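Local coordinates for sensor protein (Thermotoga maritima, PDB 3A0S) that probably transfers a phosphoryl group from ATP to a protein histidine in two-component signalling, and is represented here by its PAS domain alone, at residues E16-K19 / K20-Q23; G34-L37 / K38-P41; P78-A82 / K83-L87. All coordinates share one frame; numbering follows the deposited sequence.

Interaction 1: residues E16-K19 / K20-Q23; sequences EWNK and KAEQ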
# COMPACT_ATOMS: atom_id res chain seq x y z
N GLU A 16 2.73 5.38 -6.00
CA GLU A 16 4.07 4.77 -6.07
C GLU A 16 3.93 3.25 -6.11
O GLU A 16 3.06 2.71 -5.45
CB GLU A 16 4.97 5.21 -4.87
CG GLU A 16 5.17 6.74 -4.71
CD GLU A 16 6.11 7.16 -3.58
OE1 GLU A 16 6.08 6.60 -2.46
OE2 GLU A 16 6.91 8.08 -3.86
N TRP A 17 4.81 2.59 -6.87
CA TRP A 17 4.81 1.14 -6.99
C TRP A 17 6.21 0.79 -7.43
O TRP A 17 6.57 0.94 -8.59
CB TRP A 17 3.78 0.72 -8.03
CG TRP A 17 3.59 -0.75 -8.25
CD1 TRP A 17 4.34 -1.57 -9.06
CD2 TRP A 17 2.53 -1.57 -7.73
NE1 TRP A 17 3.82 -2.85 -9.06
CE2 TRP A 17 2.70 -2.87 -8.25
CE3 TRP A 17 1.44 -1.32 -6.89
CZ2 TRP A 17 1.82 -3.93 -7.94
CZ3 TRP A 17 0.54 -2.37 -6.61
CH2 TRP A 17 0.76 -3.66 -7.12
N ASN A 18 7.02 0.35 -6.48
CA ASN A 18 8.44 0.27 -6.76
C ASN A 18 8.80 -1.05 -7.44
O ASN A 18 7.93 -1.92 -7.70
CB ASN A 18 9.30 0.52 -5.49
CG ASN A 18 9.26 -0.61 -4.51
OD1 ASN A 18 8.43 -1.53 -4.59
ND2 ASN A 18 10.19 -0.57 -3.53
N LYS A 19 10.09 -1.18 -7.78
CA LYS A 19 10.54 -2.36 -8.49
C LYS A 19 10.36 -3.65 -7.68
O LYS A 19 10.07 -4.69 -8.26
CB LYS A 19 11.98 -2.19 -8.99
CG LYS A 19 12.09 -1.19 -10.14
CD LYS A 19 12.07 -1.88 -11.51
CE LYS A 19 11.55 -0.92 -12.59
NZ LYS A 19 11.00 -1.67 -13.76
N LYS A 20 10.45 -3.58 -6.34
CA LYS A 20 10.20 -4.74 -5.49
C LYS A 20 8.74 -5.17 -5.57
O LYS A 20 8.44 -6.35 -5.58
CB LYS A 20 10.65 -4.49 -4.04
CG LYS A 20 12.18 -4.42 -3.89
CD LYS A 20 12.86 -5.80 -4.06
CE LYS A 20 14.37 -5.67 -3.81
NZ LYS A 20 14.61 -5.38 -2.39
N ALA A 21 7.85 -4.19 -5.63
CA ALA A 21 6.42 -4.51 -5.81
C ALA A 21 6.16 -5.15 -7.18
O ALA A 21 5.38 -6.10 -7.29
CB ALA A 21 5.55 -3.26 -5.60
N GLU A 22 6.87 -4.67 -8.19
CA GLU A 22 6.80 -5.30 -9.54
C GLU A 22 7.23 -6.76 -9.48
O GLU A 22 6.56 -7.64 -10.05
CB GLU A 22 7.65 -4.55 -10.56
CG GLU A 22 7.14 -3.16 -10.88
CD GLU A 22 7.99 -2.43 -11.92
OE1 GLU A 22 9.13 -2.89 -12.14
OE2 GLU A 22 7.53 -1.41 -12.49
N GLN A 23 8.33 -7.03 -8.80
CA GLN A 23 8.88 -8.38 -8.68
C GLN A 23 7.99 -9.30 -7.84
O GLN A 23 7.81 -10.47 -8.20
CB GLN A 23 10.31 -8.33 -8.12
CG GLN A 23 11.29 -7.66 -9.07
CD GLN A 23 12.63 -7.32 -8.42
OE1 GLN A 23 13.52 -6.75 -9.07
NE2 GLN A 23 12.80 -7.68 -7.15
O HOH W 1 8.59 0.40 -10.32
O HOH W 2 8.34 -0.41 -14.88
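Lys20 lays its CB beside Asn18 OD1, then bends at chi2 and chi4 and carries its amine off to the backbone oxygen of Glu2. Next comes Ala21, whose N gives a 2.9 Å hydrogen bond to Asn18 OD1, a capping bond: Asn18 is the N-cap residue of the helix. With chi1 at 72°, its CG stands between the backbone N and the carbonyl carbon, which brings OD1 to Ala21 N. The same OD1 also accepts from Ile5 N, while ND2 donates to Thr3 O, so the cap is fixed at both ends of the amide. The methyl of Ala21 sits over one face of the Trp17 indole, CB lying 3.8 Å from the centroid of the five-membered ring and almost on its normal, a CH-pi contact.

Glu22 makes the first i+4 to i bond here, its N donating to Asn18 O at 3.0 Å. Its CG comes in at the indole edge, in the ring plane, 3.7 Å from Trp17 CD1. The extended chain then presents OE1, by its syn lone pair, to Lys19 NZ in a 2.8 Å salt bridge; Lys19 gets there by bending at chi2 (-96°). One water links Lys19 NZ to Glu22 OE2, which also accepts from Lys29 N, and a second donates to Trp17 O and, weakly, to that same OE2. With an alanine here, the Lys19 ammonium would probably lose its carboxylate mate and Lys29 N its acceptor, while a gap opened at the indole edge. Last, Gln23 N donates to Lys19 O at 3.0 Å.

The junction thus joins strand 14-17, an outermost strand paired with strand 4-9, to helix 19-25. Trp17 completes it: NE1 bonds to Leu27 O, and the ring packs on Lys29 and Val32 of helix 29-32.

Interaction 2: residues G34-L37 / K38-P41; sequences GRRL and KDLP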
# COMPACT_ATOMS: atom_id res chain seq x y z
N GLY A 34 -2.05 5.34 -10.79
CA GLY A 34 -3.26 6.09 -10.96
C GLY A 34 -4.53 5.33 -10.65
O GLY A 34 -5.58 5.93 -10.52
N ARG A 35 -4.44 4.01 -10.53
CA ARG A 35 -5.64 3.20 -10.32
C ARG A 35 -5.92 3.01 -8.83
O ARG A 35 -5.00 3.10 -8.00
CB ARG A 35 -5.49 1.84 -11.00
CG ARG A 35 -5.14 1.97 -12.47
CD ARG A 35 -4.98 0.63 -13.12
NE ARG A 35 -4.62 0.76 -14.54
CZ ARG A 35 -5.50 0.84 -15.51
NH1 ARG A 35 -6.82 0.82 -15.24
NH2 ARG A 35 -5.10 0.92 -16.79
N ARG A 36 -7.19 2.75 -8.52
CA ARG A 36 -7.49 2.43 -7.13
C ARG A 36 -6.98 1.06 -6.77
O ARG A 36 -7.29 0.10 -7.45
CB ARG A 36 -8.90 2.73 -6.70
CG ARG A 36 -8.88 4.07 -6.02
CD ARG A 36 -10.01 4.20 -5.16
NE ARG A 36 -10.99 5.06 -5.81
CZ ARG A 36 -11.73 4.77 -6.87
NH1 ARG A 36 -11.64 3.61 -7.48
NH2 ARG A 36 -12.57 5.69 -7.34
N LEU A 37 -6.20 0.96 -5.70
CA LEU A 37 -5.68 -0.33 -5.27
C LEU A 37 -6.79 -1.35 -5.08
O LEU A 37 -6.62 -2.52 -5.44
CB LEU A 37 -4.87 -0.21 -3.96
CG LEU A 37 -4.20 -1.52 -3.53
CD1 LEU A 37 -3.12 -1.95 -4.53
CD2 LEU A 37 -3.54 -1.36 -2.17
N LYS A 38 -7.89 -0.89 -4.51
CA LYS A 38 -8.97 -1.79 -4.16
C LYS A 38 -9.63 -2.39 -5.40
O LYS A 38 -10.39 -3.37 -5.28
CB LYS A 38 -10.00 -1.10 -3.25
CG LYS A 38 -10.73 0.06 -3.84
CD LYS A 38 -11.79 0.65 -2.88
CE LYS A 38 -12.40 1.91 -3.48
NZ LYS A 38 -13.32 2.65 -2.55
N ASP A 39 -9.36 -1.81 -6.58
CA ASP A 39 -9.91 -2.37 -7.84
C ASP A 39 -9.10 -3.54 -8.33
O ASP A 39 -9.54 -4.26 -9.24
CB ASP A 39 -9.96 -1.34 -8.98
CG ASP A 39 -11.06 -0.32 -8.83
OD1 ASP A 39 -12.06 -0.55 -8.11
OD2 ASP A 39 -10.94 0.75 -9.49
N LEU A 40 -7.95 -3.79 -7.75
CA LEU A 40 -7.11 -4.90 -8.19
C LEU A 40 -7.50 -6.14 -7.41
O LEU A 40 -7.44 -6.12 -6.17
CB LEU A 40 -5.61 -4.58 -8.00
CG LEU A 40 -5.08 -3.30 -8.66
CD1 LEU A 40 -3.56 -3.19 -8.52
CD2 LEU A 40 -5.49 -3.21 -10.15
N PRO A 41 -7.91 -7.21 -8.14
CA PRO A 41 -8.22 -8.50 -7.53
C PRO A 41 -7.03 -8.91 -6.70
O PRO A 41 -5.88 -8.90 -7.17
CB PRO A 41 -8.38 -9.43 -8.73
CG PRO A 41 -8.85 -8.54 -9.82
CD PRO A 41 -8.08 -7.26 -9.61
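A short 3-10 turn is at work here, in the loop between helices 29-32 and 44-56, where Asp39 and Leu40 reach back to Arg36 and Leu37. Asp39 N donates to Arg36 O at 2.9 Å, and Leu40 N to Leu37 O at 3.0 Å. In both bonds the donor stands above the carbonyl plane, well off a lone pair, as is common for i+3 to i bonds.

The polar side chains gather on one flank of the turn. Arg36 crosses Asp39, and the NH1 corner of its guanidinium meets Asp39 OD2 at 3.6 Å, a loose salt bridge. OD2 lies at the edge of the guanidinium, near its plane, although the two flat groups stand 88° apart. Arg36 is modelled in two conformers, so this bridge is doubtful as a fixed feature. Lys38 runs alongside Arg36, pointing the same way, with its CE 3.7 Å from Arg36 CD. Its chain is fully extended from a chi1 of 63°, which carries the amine to a long, weak ion pair with Glu51 of helix 44-56; a tetraethylene glycol, probably from the crystallisation liquor, lies about 4 Å from this side chain. Arg13 brings a second guanidinium close to that of Arg36, and in this conformer Asp39 may partly offset the positive charge.

On the apolar side, Leu37 and Leu40 touch through their CD1 methyls at 4.2 Å, and both pack on Ile14 of strand 14-17. Leu40 CB also lies 3.4 Å from Leu37 O. With two successive i+3 to i bonds, the leucines packed on strand 14-17 and the charged side chains on another flank, the arrangement is that of a 3-10 turn in the helical connection between the second and third strands of a PAS fold.

Interaction 3: residues P78-A82 / K83-L87; sequences PFRNA and KTQLL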
# COMPACT_ATOMS: atom_id res chain seq x y z
N PRO A 78 0.10 6.34 7.45
CA PRO A 78 -0.51 7.57 6.91
C PRO A 78 0.56 8.66 6.85
O PRO A 78 1.48 8.68 7.68
CB PRO A 78 -1.60 7.91 7.92
CG PRO A 78 -1.16 7.25 9.17
CD PRO A 78 -0.36 6.04 8.81
N PHE A 79 0.48 9.56 5.88
CA PHE A 79 1.45 10.67 5.85
C PHE A 79 0.76 11.97 5.47
O PHE A 79 -0.33 11.93 4.88
CB PHE A 79 2.59 10.37 4.87
CG PHE A 79 2.13 10.25 3.43
CD1 PHE A 79 1.68 9.03 2.92
CD2 PHE A 79 2.14 11.36 2.58
CE1 PHE A 79 1.25 8.93 1.60
CE2 PHE A 79 1.72 11.26 1.26
CZ PHE A 79 1.27 10.04 0.77
N ARG A 80 1.38 13.08 5.86
CA ARG A 80 0.91 14.42 5.51
C ARG A 80 1.86 15.08 4.52
O ARG A 80 3.05 14.78 4.49
CB ARG A 80 0.80 15.31 6.75
CG ARG A 80 -0.29 14.88 7.72
CD ARG A 80 -0.41 15.80 8.94
NE ARG A 80 -1.40 15.24 9.85
CZ ARG A 80 -2.70 15.51 9.82
NH1 ARG A 80 -3.22 16.40 8.99
NH2 ARG A 80 -3.49 14.88 10.67
N ASN A 81 1.33 16.00 3.73
CA ASN A 81 2.17 16.88 2.93
C ASN A 81 2.78 17.94 3.85
O ASN A 81 2.07 18.54 4.64
CB ASN A 81 1.35 17.52 1.81
CG ASN A 81 2.15 18.48 0.97
OD1 ASN A 81 2.38 19.62 1.37
ND2 ASN A 81 2.56 18.04 -0.21
N ALA A 82 4.08 18.20 3.74
CA ALA A 82 4.74 19.13 4.67
C ALA A 82 4.32 20.57 4.46
O ALA A 82 4.28 21.35 5.40
CB ALA A 82 6.27 18.99 4.58
N LYS A 83 4.00 20.92 3.22
CA LYS A 83 3.63 22.27 2.84
C LYS A 83 2.18 22.61 3.19
O LYS A 83 1.89 23.73 3.62
CB LYS A 83 3.87 22.49 1.35
CG LYS A 83 5.34 22.49 0.93
CD LYS A 83 6.10 23.73 1.47
CE LYS A 83 5.77 25.01 0.68
NZ LYS A 83 6.45 25.04 -0.65
N THR A 84 1.26 21.67 2.98
CA THR A 84 -0.16 21.96 3.21
C THR A 84 -0.64 21.42 4.55
O THR A 84 -1.72 21.80 5.02
CB THR A 84 -1.03 21.31 2.16
OG1 THR A 84 -0.94 19.90 2.31
CG2 THR A 84 -0.61 21.69 0.74
N GLN A 85 0.13 20.50 5.14
CA GLN A 85 -0.25 19.80 6.39
C GLN A 85 -1.46 18.87 6.26
O GLN A 85 -1.92 18.29 7.26
CB GLN A 85 -0.37 20.76 7.59
CG GLN A 85 0.98 21.35 8.03
CD GLN A 85 2.01 20.29 8.39
OE1 GLN A 85 1.73 19.34 9.13
NE2 GLN A 85 3.21 20.42 7.83
N LEU A 86 -1.93 18.63 5.03
CA LEU A 86 -3.05 17.74 4.82
C LEU A 86 -2.60 16.30 4.84
O LEU A 86 -1.52 15.96 4.35
CB LEU A 86 -3.72 18.00 3.47
CG LEU A 86 -4.37 19.36 3.36
CD1 LEU A 86 -4.78 19.62 1.91
CD2 LEU A 86 -5.62 19.44 4.27
N LEU A 87 -3.45 15.44 5.41
CA LEU A 87 -3.29 13.99 5.27
C LEU A 87 -3.40 13.64 3.81
O LEU A 87 -4.45 13.89 3.21
CB LEU A 87 -4.36 13.26 6.07
CG LEU A 87 -3.96 12.99 7.51
CD1 LEU A 87 -5.18 12.60 8.38
CD2 LEU A 87 -2.86 11.92 7.59
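Arg80 and Leu87 form an antiparallel non-hydrogen-bonded pair at the neck of a beta hairpin, beyond which the chain turns round through Asn81 to Leu86. Two backbone hydrogen bonds tie the turn: Asn81 N to Leu86 O at 2.9 Å, and Gln85 N back to Asn81 O at 2.8 Å. Gln85 has a positive phi (66°), which helps swing the chain into the return strand.

Side chains grip the backbone at several points. Asn81, its CG anti to N (chi1 178°), turns OD1 to the backbone of the turn, where it accepts from Thr84 N at 2.8 Å and, weakly, from Lys83 N. Thr84 OG1 in turn accepts from Leu86 N at 3.2 Å, an ST turn, nearly straight at 168°. Gln85 bends at chi2 and donates through NE2 to Ala82 O at 2.8 Å, coming from above that carbonyl's plane. Arg80 stretches across the hairpin and gives NH1 to Gln85 O at 2.9 Å; the acceptor lies in the guanidinium plane, at its edge.

Van der Waals packing uses the face of the same guanidinium: Leu87 CG sits over its centre, 3.6 Å from Arg80 CZ. The apolar pair is Leu87 CD2 with Pro78 CB at 4.2 Å.

The hairpin joins the neighbouring strands 70-80 and 87-95. At its base Pro78 and Leu87 lean on Val53 and Phe54 of helix 44-56, whereas Phe79 packs along strand 87-95 on Glu88 and Ile91.

In the fold
The three contacts follow one another along the chain and mark separate connections of one PAS domain. Interactions 1 and 2 are neighbours, their centres 15 Å apart, and they meet where Trp17 CZ3 packs on Leu37 CD1 at 4.2 Å; the indole thus links the start of helix 19-25 to the 3-10 turn. Interaction 3 lies at the far tip of the sheet, its centre about 23 Å from each of the others. Its nearest atoms stay about 7 Å from interaction 1 and about 12 Å from interaction 2. Interactions 1 and 3 nevertheless share the antiparallel sheet, one on outer strand 14-17, the other joining inner strands 70-80 and 87-95.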